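Local coordinates for beta-microseminoprotein (Homo sapiens, PDB 3IX0) that is secreted into seminal plasma as a homodimer, interacts with PI16 and probably binds immunoglobulin, at residues R16-L21 against C40-T45; N29-W32 against E38-T41; C64-K69 against C73-V78. One frame throughout, in Å; residues are numbered along the deposited sequence.

In the fold
The three contacts illustrate how a small secreted protein without helices is held together by short antiparallel strands and disulfides. Contacts 1 and 2 are direct neighbours, their centres 8 Å apart: both use strand 38-42 and share Cys-40 and Thr-41. Contact 1 fastens residues 16-21 to that strand through Cys-18 and Cys-42, while contact 2 pairs the strand with 31-33, and Trp-32 of contact 2 packs against Asp-20 and Cys-42 of contact 1. Contact 3, a separate hairpin, lies on the other side of the chain's centre, about 32 Å from contact 1 and 25 Å from contact 2 between centres. The disulfide from Cys-37, just before strand 38-42, to Cys-73 ties contact 3 to contact 2.

Contact 1 of 3, residues R16-L21 against C40-T45; sequences RKCMDL and CTCYET
Cys-18 and Cys-42 are joined by a disulfide that fastens the loop and short strand of residues 16-21 to the end of strand 38-42, tying them to the four-stranded antiparallel sheet of this disulfide-rich, Greek key beta protein. No hydrogen bond runs directly between the two segments, so the covalent bridge and one ion pair carry the contact. The two half-cystines are built differently. In Cys-18 the SG stands anti to the carbonyl carbon, whereas in Cys-42 it is anti to the backbone N (chi1 164°), and these two settings let the sulfurs meet at 2.0 Å between Cys-18 SG and Cys-42 SG. The torsion about the sulfur-sulfur bond is 77°, and both cysteines are buried. Cys-18 SG also lies 3.8 Å from the carbonyl oxygen of Tyr-43, whose O accepts a hydrogen bond from Asn-7 ND2; the same amide reaches Arg-16 O and Glu-44 O, so Asn-7 bridges the two segments indirectly.

Farther out, where both residues are exposed, Arg-16, its chain folded back, forms a salt bridge with Glu-44. OE1 of Glu-44 lies over one face of the guanidinium, the two planes being 47° apart, rather than coplanar with it, as in a bidentate pair. Arg-16 is poorly ordered, so this detail is less secure than the disulfide. As modelled, Glu-44 OE1 sits 2.7 Å from Arg-16 NH2 and 3.0 Å from Arg-16 NE.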
# COMPACT_ATOMS: atom_id res chain seq x y z
N ARG B 16 -14.63 -12.78 18.24
CA ARG B 16 -13.38 -12.68 17.47
C ARG B 16 -12.94 -11.25 17.21
O ARG B 16 -12.19 -10.98 16.26
CB ARG B 16 -13.48 -13.44 16.14
CG ARG B 16 -13.88 -14.90 16.26
CD ARG B 16 -15.37 -15.09 16.56
NE ARG B 16 -16.27 -14.67 15.48
CZ ARG B 16 -16.87 -13.49 15.41
NH1 ARG B 16 -16.66 -12.58 16.36
NH2 ARG B 16 -17.67 -13.20 14.39
N LYS B 17 -13.41 -10.32 18.04
CA LYS B 17 -12.94 -8.96 17.97
C LYS B 17 -11.43 -8.96 17.79
O LYS B 17 -10.73 -9.75 18.40
CB LYS B 17 -13.33 -8.21 19.23
CG LYS B 17 -14.84 -8.05 19.41
CD LYS B 17 -15.17 -6.96 20.42
CE LYS B 17 -16.67 -6.83 20.60
NZ LYS B 17 -17.19 -7.81 21.59
N CYS B 18 -10.92 -8.08 16.93
CA CYS B 18 -9.48 -7.96 16.73
C CYS B 18 -8.85 -7.18 17.86
O CYS B 18 -9.36 -6.12 18.24
CB CYS B 18 -9.16 -7.25 15.40
SG CYS B 18 -9.97 -7.96 13.94
N MET B 19 -7.75 -7.68 18.40
CA MET B 19 -6.97 -6.91 19.36
C MET B 19 -5.81 -6.20 18.67
O MET B 19 -5.10 -6.79 17.87
CB MET B 19 -6.42 -7.79 20.48
CG MET B 19 -5.51 -7.01 21.44
SD MET B 19 -5.37 -7.67 23.11
CE MET B 19 -6.94 -7.19 23.81
N ASP B 20 -5.62 -4.92 19.00
CA ASP B 20 -4.52 -4.17 18.42
C ASP B 20 -3.29 -4.24 19.32
O ASP B 20 -3.28 -4.96 20.32
CB ASP B 20 -4.92 -2.71 18.08
CG ASP B 20 -5.14 -1.84 19.32
OD1 ASP B 20 -4.62 -2.19 20.39
OD2 ASP B 20 -5.82 -0.80 19.20
N LEU B 21 -2.25 -3.50 18.97
CA LEU B 21 -1.00 -3.61 19.70
C LEU B 21 -1.08 -2.93 21.07
O LEU B 21 -0.39 -3.33 22.01
CB LEU B 21 0.16 -3.06 18.85
CG LEU B 21 0.41 -3.82 17.54
CD1 LEU B 21 1.51 -3.17 16.69
CD2 LEU B 21 0.75 -5.28 17.82
N CYS B 40 -6.08 0.93 10.12
CA CYS B 40 -6.22 -0.51 10.22
C CYS B 40 -7.68 -0.92 10.14
O CYS B 40 -8.56 -0.18 10.57
CB CYS B 40 -5.67 -1.00 11.56
SG CYS B 40 -3.92 -0.73 11.76
N THR B 41 -7.94 -2.12 9.62
CA THR B 41 -9.28 -2.65 9.54
C THR B 41 -9.35 -4.07 10.08
O THR B 41 -8.52 -4.90 9.75
CB THR B 41 -9.81 -2.61 8.09
OG1 THR B 41 -9.63 -1.29 7.55
CG2 THR B 41 -11.30 -2.99 8.03
N CYS B 42 -10.34 -4.32 10.92
CA CYS B 42 -10.52 -5.62 11.54
C CYS B 42 -11.54 -6.46 10.76
O CYS B 42 -12.67 -6.05 10.60
CB CYS B 42 -11.01 -5.44 12.97
SG CYS B 42 -11.71 -6.95 13.69
N TYR B 43 -11.14 -7.62 10.28
CA TYR B 43 -12.09 -8.53 9.65
C TYR B 43 -12.13 -9.85 10.38
O TYR B 43 -11.21 -10.21 11.14
CB TYR B 43 -11.73 -8.84 8.19
CG TYR B 43 -11.53 -7.64 7.30
CD1 TYR B 43 -10.26 -7.11 7.12
CD2 TYR B 43 -12.60 -7.04 6.66
CE1 TYR B 43 -10.07 -6.00 6.32
CE2 TYR B 43 -12.41 -5.93 5.85
CZ TYR B 43 -11.14 -5.42 5.68
OH TYR B 43 -10.94 -4.31 4.88
N GLU B 44 -13.20 -10.57 10.09
CA GLU B 44 -13.40 -11.92 10.57
C GLU B 44 -12.08 -12.70 10.56
O GLU B 44 -11.62 -13.17 11.59
CB GLU B 44 -14.44 -12.60 9.68
CG GLU B 44 -15.16 -13.76 10.32
CD GLU B 44 -15.95 -13.35 11.54
OE1 GLU B 44 -15.69 -13.91 12.63
OE2 GLU B 44 -16.83 -12.47 11.41
N THR B 45 -11.43 -12.79 9.40
CA THR B 45 -10.27 -13.67 9.29
C THR B 45 -8.93 -12.97 9.16
O THR B 45 -7.90 -13.63 9.10
CB THR B 45 -10.43 -14.61 8.09
OG1 THR B 45 -10.57 -13.84 6.90
CG2 THR B 45 -11.66 -15.49 8.28

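Contact 2 of 3, residues N29-W32 against E38-T41; sequences NSEW and ETCT
Residues 29-32 and 38-41 run antiparallel, with Trp-32 and Cys-40 as a hydrogen-bonded pair (Trp-32 N to Cys-40 O 3.0 Å, Cys-40 N to Trp-32 O 2.9 Å) and Glu-31 and Thr-41 as the adjoining non-hydrogen-bonded pair. On the face bearing Trp-32 and Cys-40, the indole lies across the cysteine: Cys-40 CB sits 3.6 Å from the centroid of the Trp-32 six-membered ring, a CH-pi contact made over the ring face. The SG meets the same ring obliquely, in a sulfur-aromatic contact. Replacing Trp-32 by an alanine removes the ring over Cys-40 CB and is likely to open a gap beside that cysteine. On the face of Glu-31 and Thr-41, the glutamate chain leaves with CG opposite the backbone N (chi1 179°) and then bends, carrying its carboxylate along the neighbouring strand to Thr-39. There Thr-39 OG1 donates to the anti lone pair of Glu-31 OE2 at 2.8 Å, the two side chains crossing at about a right angle. This hairpin forms one edge of the four-stranded sheet within the chain; strand 46-51 flanks 38-42 on its other side, where Cys-49 completes the Cys-40 disulfide, while the Trp-32 ring stacks on His-26 of strand 25-26.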
# COMPACT_ATOMS: atom_id res chain seq x y z
N ASN B 29 -15.33 -5.90 11.27
CA ASN B 29 -15.66 -4.89 10.26
C ASN B 29 -15.50 -3.42 10.66
O ASN B 29 -16.10 -2.54 10.03
CB ASN B 29 -17.04 -5.13 9.66
CG ASN B 29 -17.13 -6.46 8.95
OD1 ASN B 29 -16.16 -6.92 8.34
ND2 ASN B 29 -18.29 -7.11 9.04
N SER B 30 -14.69 -3.14 11.66
CA SER B 30 -14.46 -1.73 12.02
C SER B 30 -13.08 -1.23 11.59
O SER B 30 -12.13 -2.01 11.48
CB SER B 30 -14.65 -1.50 13.52
OG SER B 30 -13.52 -1.96 14.23
N GLU B 31 -12.99 0.08 11.38
CA GLU B 31 -11.73 0.74 11.02
C GLU B 31 -11.29 1.64 12.15
O GLU B 31 -12.12 2.23 12.84
CB GLU B 31 -11.90 1.54 9.72
CG GLU B 31 -10.65 2.28 9.25
CD GLU B 31 -10.47 3.66 9.91
OE1 GLU B 31 -11.46 4.21 10.44
OE2 GLU B 31 -9.33 4.19 9.89
N TRP B 32 -9.98 1.73 12.38
CA TRP B 32 -9.44 2.72 13.32
C TRP B 32 -8.12 3.30 12.84
O TRP B 32 -7.42 2.70 12.03
CB TRP B 32 -9.28 2.14 14.71
CG TRP B 32 -8.15 1.13 14.88
CD1 TRP B 32 -6.93 1.36 15.43
CD2 TRP B 32 -8.18 -0.27 14.54
NE1 TRP B 32 -6.18 0.20 15.45
CE2 TRP B 32 -6.93 -0.81 14.90
CE3 TRP B 32 -9.13 -1.11 13.96
CZ2 TRP B 32 -6.60 -2.16 14.70
CZ3 TRP B 32 -8.81 -2.44 13.75
CH2 TRP B 32 -7.55 -2.95 14.12
N GLU B 38 -1.34 5.19 10.76
CA GLU B 38 -1.87 4.09 9.99
C GLU B 38 -3.37 4.00 10.13
O GLU B 38 -3.96 4.41 11.14
CB GLU B 38 -1.26 2.75 10.42
CG GLU B 38 0.25 2.67 10.26
CD GLU B 38 0.83 1.38 10.84
OE1 GLU B 38 0.15 0.75 11.66
OE2 GLU B 38 1.95 0.98 10.45
N THR B 39 -3.98 3.43 9.11
CA THR B 39 -5.37 3.05 9.19
C THR B 39 -5.45 1.52 9.11
O THR B 39 -4.93 0.90 8.17
CB THR B 39 -6.24 3.73 8.09
OG1 THR B 39 -7.53 3.14 8.08
CG2 THR B 39 -5.62 3.57 6.70
N CYS B 40 -6.08 0.93 10.12
CA CYS B 40 -6.22 -0.51 10.22
C CYS B 40 -7.68 -0.92 10.14
O CYS B 40 -8.56 -0.18 10.57
CB CYS B 40 -5.67 -1.00 11.56
SG CYS B 40 -3.92 -0.73 11.76
N THR B 41 -7.94 -2.12 9.62
CA THR B 41 -9.28 -2.65 9.54
C THR B 41 -9.35 -4.07 10.08
O THR B 41 -8.52 -4.90 9.75
CB THR B 41 -9.81 -2.61 8.09
OG1 THR B 41 -9.63 -1.29 7.55
CG2 THR B 41 -11.30 -2.99 8.03

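Contact 3 of 3, residues C64-K69 against C73-V78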
# COMPACT_ATOMS: atom_id res chain seq x y z
N CYS B 64 16.62 21.01 -1.77
CA CYS B 64 15.40 20.81 -1.00
C CYS B 64 15.51 19.58 -0.11
O CYS B 64 16.23 18.65 -0.40
CB CYS B 64 14.20 20.62 -1.93
SG CYS B 64 13.90 21.96 -3.10
N GLN B 65 14.74 19.57 0.97
CA GLN B 65 14.73 18.44 1.86
C GLN B 65 13.28 18.13 2.22
O GLN B 65 12.41 19.01 2.17
CB GLN B 65 15.54 18.74 3.13
CG GLN B 65 14.91 19.78 4.03
CD GLN B 65 15.80 20.18 5.22
OE1 GLN B 65 16.56 19.37 5.76
NE2 GLN B 65 15.69 21.43 5.65
N ARG B 66 13.01 16.89 2.60
CA ARG B 66 11.69 16.54 3.11
C ARG B 66 11.71 16.48 4.64
O ARG B 66 12.68 16.02 5.25
CB ARG B 66 11.19 15.21 2.52
CG ARG B 66 11.93 13.97 3.03
CD ARG B 66 11.65 12.78 2.13
NE ARG B 66 12.35 11.57 2.56
CZ ARG B 66 12.70 10.57 1.76
NH1 ARG B 66 12.41 10.61 0.46
NH2 ARG B 66 13.33 9.52 2.26
N ILE B 67 10.65 16.97 5.26
CA ILE B 67 10.59 16.98 6.70
C ILE B 67 9.23 16.38 7.10
O ILE B 67 8.18 16.79 6.61
CB ILE B 67 10.74 18.41 7.26
CG1 ILE B 67 12.03 19.06 6.75
CG2 ILE B 67 10.67 18.39 8.77
CD1 ILE B 67 12.19 20.53 7.18
N PHE B 68 9.27 15.40 7.99
CA PHE B 68 8.08 14.68 8.40
C PHE B 68 7.35 15.44 9.48
O PHE B 68 7.97 15.88 10.43
CB PHE B 68 8.46 13.29 8.94
CG PHE B 68 7.28 12.46 9.35
CD1 PHE B 68 6.24 12.23 8.47
CD2 PHE B 68 7.21 11.91 10.62
CE1 PHE B 68 5.14 11.47 8.85
CE2 PHE B 68 6.12 11.15 11.00
CZ PHE B 68 5.09 10.94 10.11
N LYS B 69 6.03 15.60 9.35
CA LYS B 69 5.22 16.21 10.40
C LYS B 69 4.29 15.16 10.98
O LYS B 69 3.21 14.90 10.44
CB LYS B 69 4.39 17.37 9.83
CG LYS B 69 5.17 18.37 9.00
CD LYS B 69 5.51 19.61 9.80
CE LYS B 69 6.99 19.65 10.19
NZ LYS B 69 7.46 21.04 10.40
N CYS B 73 0.63 13.45 9.96
CA CYS B 73 0.94 12.27 9.18
C CYS B 73 1.30 12.62 7.76
O CYS B 73 0.79 12.00 6.83
CB CYS B 73 -0.25 11.31 9.17
SG CYS B 73 -0.56 10.65 10.75
N LYS B 74 2.14 13.63 7.58
CA LYS B 74 2.57 13.98 6.23
C LYS B 74 3.96 14.61 6.19
O LYS B 74 4.52 14.99 7.21
CB LYS B 74 1.57 14.96 5.60
CG LYS B 74 1.51 16.32 6.31
CD LYS B 74 0.95 17.42 5.41
CE LYS B 74 1.08 18.79 6.07
NZ LYS B 74 0.40 19.86 5.28
N TYR B 75 4.50 14.72 4.98
CA TYR B 75 5.75 15.43 4.75
C TYR B 75 5.51 16.80 4.15
O TYR B 75 4.57 17.01 3.41
CB TYR B 75 6.61 14.69 3.74
CG TYR B 75 7.29 13.48 4.28
CD1 TYR B 75 6.70 12.22 4.18
CD2 TYR B 75 8.54 13.58 4.87
CE1 TYR B 75 7.35 11.09 4.66
CE2 TYR B 75 9.20 12.45 5.35
CZ TYR B 75 8.60 11.22 5.25
OH TYR B 75 9.25 10.13 5.74
N ILE B 76 6.40 17.73 4.46
CA ILE B 76 6.54 18.92 3.66
C ILE B 76 7.89 18.81 2.95
O ILE B 76 8.77 18.05 3.38
CB ILE B 76 6.46 20.20 4.51
CG1 ILE B 76 7.51 20.20 5.62
CG2 ILE B 76 5.06 20.35 5.10
CD1 ILE B 76 7.82 21.59 6.17
N VAL B 77 8.04 19.53 1.85
CA VAL B 77 9.28 19.53 1.09
C VAL B 77 9.68 20.96 0.84
O VAL B 77 8.95 21.71 0.19
CB VAL B 77 9.16 18.81 -0.24
CG1 VAL B 77 10.50 18.80 -0.95
CG2 VAL B 77 8.63 17.36 -0.02
N VAL B 78 10.84 21.34 1.36
CA VAL B 78 11.19 22.73 1.51
C VAL B 78 12.65 23.00 1.18
O VAL B 78 13.47 22.09 1.11
CB VAL B 78 10.88 23.20 2.94
CG1 VAL B 78 9.39 23.13 3.20
CG2 VAL B 78 11.62 22.35 3.97
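Phe-68 and Tyr-75 meet edge to face across a non-hydrogen-bonded pair: Phe-68 CD1 stands over the centre of the tyrosine ring, with the centroids 5.3 Å apart and the planes at 53°. The phenylalanine CG lies anti to the backbone N (chi1 -179°), which carries the ring toward the hairpin's turn, where its CD1 comes 3.5 Å from Lys-74 O. The tyrosine leans the other way, and its CE2 rests 3.8 Å from Phe-68 CB. Arg-66 flanks the same ring: its CG approaches Tyr-75 CD2 at 3.9 Å, the extended chain crossing the ring obliquely on its way to Pro-56, whose carbonyl oxygen is hydrogen-bonded to Arg-66 NH1. The scaffold is a two-stranded antiparallel hairpin of strands 64-69 and 74-79, closed by a G1 beta bulge with Cys-73 and Lys-74 together opposite Lys-69; Cys-64 and Cys-73 form disulfides to Cys-87 and Cys-37. Five sound backbone hydrogen bonds and a weak one, from Lys-74 N to Lys-69 O, hold the strands together. On the opposite face aliphatic chains meet: Ile-67 CB packs 4.0 Å from Ile-76 CG1, and Ile-67 crosses Val-78 at about a right angle, with Ile-67 CD1 3.7 Å from Val-78 CG2.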